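Local coordinates for protein tyrosine phosphatase (Orf virus, PDB 5NCR) that removes phosphate from phosphorylated substrates as a homodimeric tyrosine phosphatase of the dual-specificity family with triple substrate specificity, and probably helps the virus to blunt host interferon signalling, at residues 28-31 with 32-35; 149-152 with 153-157. The protein carries 2 engineered substitutions. All blocks are in the same frame, centred on the assembly; numbering follows the deposited sequence.

Contact 1: residues 28-31 with 32-35; sequences MTRL and TDHV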
loop_
_atom_site.group_PDB
_atom_site.type_symbol
_atom_site.label_atom_id
_atom_site.label_comp_id
_atom_site.label_asym_id
_atom_site.label_seq_id
_atom_site.Cartn_x
_atom_site.Cartn_y
_atom_site.Cartn_z
ATOM N N MET B 28 -12.894 19.835 14.576
ATOM C CA MET B 28 -13.554 19.128 13.489
ATOM C C MET B 28 -12.783 19.338 12.193
ATOM O O MET B 28 -12.009 20.285 12.068
ATOM C CB MET B 28 -15.051 19.457 13.373
ATOM C CG MET B 28 -15.405 20.883 13.496
ATOM S SD MET B 28 -17.222 21.019 13.350
ATOM C CE MET B 28 -17.708 21.479 14.989
ATOM N N THR B 29 -12.955 18.428 11.260
ATOM C CA THR B 29 -12.293 18.442 9.962
ATOM C C THR B 29 -13.389 18.474 8.916
ATOM O O THR B 29 -14.272 17.641 8.900
ATOM C CB THR B 29 -11.359 17.219 9.811
ATOM O OG1 THR B 29 -10.423 17.219 10.888
ATOM C CG2 THR B 29 -10.610 17.197 8.477
ATOM N N ARG B 30 -13.304 19.437 8.037
ATOM C CA ARG B 30 -14.224 19.636 6.953
ATOM C C ARG B 30 -13.744 18.700 5.830
ATOM O O ARG B 30 -12.635 18.856 5.331
ATOM C CB ARG B 30 -14.138 21.116 6.566
ATOM C CG ARG B 30 -15.206 21.592 5.657
ATOM C CD ARG B 30 -14.957 23.042 5.317
ATOM N NE ARG B 30 -14.657 23.224 3.896
ATOM C CZ ARG B 30 -14.181 24.344 3.362
ATOM N NH1 ARG B 30 -13.948 25.407 4.126
ATOM N NH2 ARG B 30 -13.916 24.405 2.065
ATOM N N LEU B 31 -14.544 17.686 5.493
ATOM C CA LEU B 31 -14.203 16.686 4.464
ATOM C C LEU B 31 -14.586 17.164 3.070
ATOM O O LEU B 31 -13.861 16.894 2.099
ATOM C CB LEU B 31 -14.878 15.339 4.740
ATOM C CG LEU B 31 -14.648 14.673 6.098
ATOM C CD1 LEU B 31 -15.848 13.819 6.476
ATOM C CD2 LEU B 31 -13.351 13.877 6.124
ATOM N N THR B 32 -15.772 17.783 2.961
ATOM C CA THR B 32 -16.285 18.422 1.747
ATOM C C THR B 32 -16.820 19.781 2.176
ATOM O O THR B 32 -16.948 20.012 3.379
ATOM C CB THR B 32 -17.387 17.601 1.054
ATOM O OG1 THR B 32 -18.453 17.419 1.960
ATOM C CG2 THR B 32 -16.902 16.270 0.558
ATOM N N ASP B 33 -17.230 20.634 1.223
ATOM C CA ASP B 33 -17.780 21.948 1.539
ATOM C C ASP B 33 -18.844 21.927 2.658
ATOM O O ASP B 33 -18.849 22.839 3.481
ATOM C CB ASP B 33 -18.328 22.632 0.287
ATOM C CG ASP B 33 -17.274 23.291 -0.581
ATOM O OD1 ASP B 33 -16.520 22.559 -1.261
ATOM O OD2 ASP B 33 -17.191 24.538 -0.569
ATOM N N HIS B 34 -19.684 20.873 2.747
ATOM C CA HIS B 34 -20.718 20.837 3.786
ATOM C C HIS B 34 -20.637 19.662 4.774
ATOM O O HIS B 34 -21.408 19.646 5.723
ATOM C CB HIS B 34 -22.119 20.912 3.151
ATOM C CG HIS B 34 -22.238 22.006 2.134
ATOM N ND1 HIS B 34 -22.179 23.345 2.529
ATOM C CD2 HIS B 34 -22.344 21.963 0.790
ATOM C CE1 HIS B 34 -22.271 24.063 1.425
ATOM N NE2 HIS B 34 -22.370 23.290 0.351
ATOM N N VAL B 35 -19.738 18.692 4.582
ATOM C CA VAL B 35 -19.644 17.562 5.523
ATOM C C VAL B 35 -18.396 17.698 6.408
ATOM O O VAL B 35 -17.304 17.924 5.918
ATOM C CB VAL B 35 -19.774 16.167 4.860
ATOM C CG1 VAL B 35 -19.727 15.034 5.897
ATOM C CG2 VAL B 35 -21.049 16.093 4.033
#
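Leu31 and Val35 close a tight reversal of the chain, and the bond that does it is made by the backbone: Leu31 N donates to Val35 O at 2.8 Å, with an N-H...O angle of 147°. The same oxygen receives a weak second bond from Thr32 N, 3.3 Å from Val35 O. Two consecutive residues, Leu31 and Thr32, thus face the single residue Val35, which is the definition of a classic beta bulge. A further weak bond, Val35 N to Thr32 O, spans the turn.

Apolar contact follows the same pairing. One methyl of each side chain does the touching, Leu31 CD1 lying 4.1 Å from Val35 CG1, and the two side chains run at a slant to each other.

Arg30 and Asp33 occupy the outer side. The aliphatic start of Arg30 lies against the turn, its CG 3.3 Å from Thr32 O, and the chain then bends at chi3 (115°). Its NH2 ends 4.2 Å from Asp33 OD2, but that oxygen stands well out of the guanidinium plane, so the charges merely attract. Thr32 OG1 turns the other way, toward helix 90-103, where Glu102 OE1 is hydrogen-bonded to both it and His34 N.

The chemistry therefore implies a turn fastened by its main chain and by a carboxylate that grips it at two points, with the Arg30-Asp33 attraction probably a minor, solvent-weakened addition.

Contact 2: residues 149-152 with 153-157; sequences KTYY and EIRDL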
loop_
_atom_site.group_PDB
_atom_site.type_symbol
_atom_site.label_atom_id
_atom_site.label_comp_id
_atom_site.label_asym_id
_atom_site.label_seq_id
_atom_site.Cartn_x
_atom_site.Cartn_y
_atom_site.Cartn_z
ATOM N N LYS B 149 -4.248 6.524 -0.308
ATOM C CA LYS B 149 -3.840 7.927 -0.310
ATOM C C LYS B 149 -4.796 8.752 0.579
ATOM O O LYS B 149 -4.320 9.517 1.400
ATOM C CB LYS B 149 -3.808 8.443 -1.757
ATOM C CG LYS B 149 -3.416 9.901 -1.965
ATOM C CD LYS B 149 -3.225 10.186 -3.475
ATOM C CE LYS B 149 -3.655 11.567 -3.927
ATOM N NZ LYS B 149 -2.602 12.583 -3.687
ATOM N N THR B 150 -6.112 8.540 0.451
ATOM C CA THR B 150 -7.147 9.264 1.180
ATOM C C THR B 150 -7.106 8.941 2.673
ATOM O O THR B 150 -7.260 9.839 3.485
ATOM C CB THR B 150 -8.521 8.980 0.554
ATOM O OG1 THR B 150 -8.428 9.305 -0.833
ATOM C CG2 THR B 150 -9.638 9.766 1.200
ATOM N N TYR B 151 -6.902 7.665 3.014
ATOM C CA TYR B 151 -6.805 7.209 4.392
ATOM C C TYR B 151 -5.644 7.949 5.106
ATOM O O TYR B 151 -5.833 8.459 6.213
ATOM C CB TYR B 151 -6.569 5.686 4.442
ATOM C CG TYR B 151 -6.394 5.230 5.867
ATOM C CD1 TYR B 151 -7.489 5.092 6.709
ATOM C CD2 TYR B 151 -5.123 5.066 6.413
ATOM C CE1 TYR B 151 -7.331 4.762 8.051
ATOM C CE2 TYR B 151 -4.953 4.728 7.752
ATOM C CZ TYR B 151 -6.060 4.591 8.568
ATOM O OH TYR B 151 -5.910 4.237 9.881
ATOM N N TYR B 152 -4.455 7.962 4.482
ATOM C CA TYR B 152 -3.265 8.610 5.056
ATOM C C TYR B 152 -3.371 10.128 5.030
ATOM O O TYR B 152 -2.878 10.778 5.937
ATOM C CB TYR B 152 -1.977 8.089 4.431
ATOM C CG TYR B 152 -1.582 6.776 5.075
ATOM C CD1 TYR B 152 -1.197 6.721 6.413
ATOM C CD2 TYR B 152 -1.664 5.580 4.372
ATOM C CE1 TYR B 152 -0.899 5.511 7.034
ATOM C CE2 TYR B 152 -1.355 4.363 4.980
ATOM C CZ TYR B 152 -0.963 4.336 6.316
ATOM O OH TYR B 152 -0.695 3.161 6.974
ATOM N N GLU B 153 -4.107 10.678 4.049
ATOM C CA GLU B 153 -4.325 12.122 3.951
ATOM C C GLU B 153 -5.165 12.611 5.145
ATOM O O GLU B 153 -4.770 13.575 5.815
ATOM C CB GLU B 153 -4.996 12.443 2.611
ATOM C CG GLU B 153 -5.109 13.915 2.242
ATOM C CD GLU B 153 -5.350 14.130 0.753
ATOM O OE1 GLU B 153 -6.242 14.943 0.413
ATOM O OE2 GLU B 153 -4.665 13.477 -0.074
ATOM N N ILE B 154 -6.284 11.918 5.455
ATOM C CA ILE B 154 -7.176 12.274 6.564
ATOM C C ILE B 154 -6.489 11.982 7.893
ATOM O O ILE B 154 -6.558 12.818 8.797
ATOM C CB ILE B 154 -8.604 11.623 6.436
ATOM C CG1 ILE B 154 -9.278 12.086 5.126
ATOM C CG2 ILE B 154 -9.481 11.979 7.685
ATOM C CD1 ILE B 154 -10.494 11.250 4.666
ATOM N N ARG B 155 -5.800 10.826 7.999
ATOM C CA ARG B 155 -5.076 10.467 9.220
ATOM C C ARG B 155 -3.964 11.485 9.527
ATOM O O ARG B 155 -3.699 11.750 10.695
ATOM C CB ARG B 155 -4.483 9.058 9.159
ATOM C CG ARG B 155 -4.261 8.439 10.521
ATOM C CD ARG B 155 -3.724 7.038 10.383
ATOM N NE ARG B 155 -3.594 6.370 11.680
ATOM C CZ ARG B 155 -2.510 6.412 12.454
ATOM N NH1 ARG B 155 -1.435 7.089 12.067
ATOM N NH2 ARG B 155 -2.486 5.753 13.610
ATOM N N ASP B 156 -3.351 12.072 8.501
ATOM C CA ASP B 156 -2.322 13.093 8.703
ATOM C C ASP B 156 -2.939 14.328 9.392
ATOM O O ASP B 156 -2.291 14.916 10.257
ATOM C CB ASP B 156 -1.668 13.496 7.360
ATOM C CG ASP B 156 -0.502 14.473 7.475
ATOM O OD1 ASP B 156 0.135 14.511 8.557
ATOM O OD2 ASP B 156 -0.237 15.214 6.482
ATOM N N LEU B 157 -4.181 14.706 9.007
ATOM C CA LEU B 157 -4.864 15.880 9.575
ATOM C C LEU B 157 -5.397 15.635 10.977
ATOM O O LEU B 157 -5.464 16.567 11.772
ATOM C CB LEU B 157 -6.041 16.329 8.677
ATOM C CG LEU B 157 -5.751 16.734 7.230
ATOM C CD1 LEU B 157 -7.036 16.905 6.466
ATOM C CD2 LEU B 157 -4.927 17.994 7.147
#
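Lys149 O accepts a hydrogen bond from Glu153 N at 2.9 Å, the first of four successive i to i+4 bonds that define this piece of alpha-helix. Tyr152 O takes Asp156 N at the same length. Between them, Ile154 N donates to Thr150 O at 3.0 Å and is the straightest of the four, with an N-H...O angle of 165°.

Side chains one turn apart pair along the helix. Tyr151 and Arg155 run side by side, both with CG trans to the backbone N. The phenol end of Tyr151 thereby meets the Arg155 aliphatic chain, OH lying 3.6 Å from CD; this hydroxyl also makes a weak hydrogen bond to Leu162 O. Ring and guanidinium planes are 28° apart, while Arg155 NE is engaged in a salt bridge with Glu163. Thr150 and Ile154 are likewise parallel neighbours and touch through methyls, CG2 of Thr150 being 3.9 Å from CD1 of Ile154. Lys149 NZ and Glu153 OE2 stay 4.3 Å apart, an attraction beyond salt-bridge range.

Thr150 packs on Met124 and Val127 of helix 118-134, and Tyr151 meets the ring of Phe161 in the following loop. Tyr152 OH is hydrogen-bonded to O of Cys15, which forms the interchain disulfide, and its ring makes a cation-pi contact with Arg14 of the second subunit, so helix 140-158 joins the catalytic domain's helices to the dimer interface.

Overall arrangement
Both contacts are local, and they come in series along the chain, neither nested nor crossed. From the N terminus, helix 7-15 is followed by contact 1, which closes the short turn from strand 29-30 into the antiparallel strand 35-38 at one edge of the sheet. Much later, contact 2 closes successive turns within helix 140-158. The two centres lie about 14 Å apart, yet the segments meet: Leu31 CD2 packs 4.1 Å from Ile154 CD1, and Thr29 CG2 approaches Leu157 CD1 equally closely. A hydrogen bond from Arg158 NH1 to Thr29 OG1 strengthens the join. Together they tie the sheet's edge to a helix that reaches the second subunit.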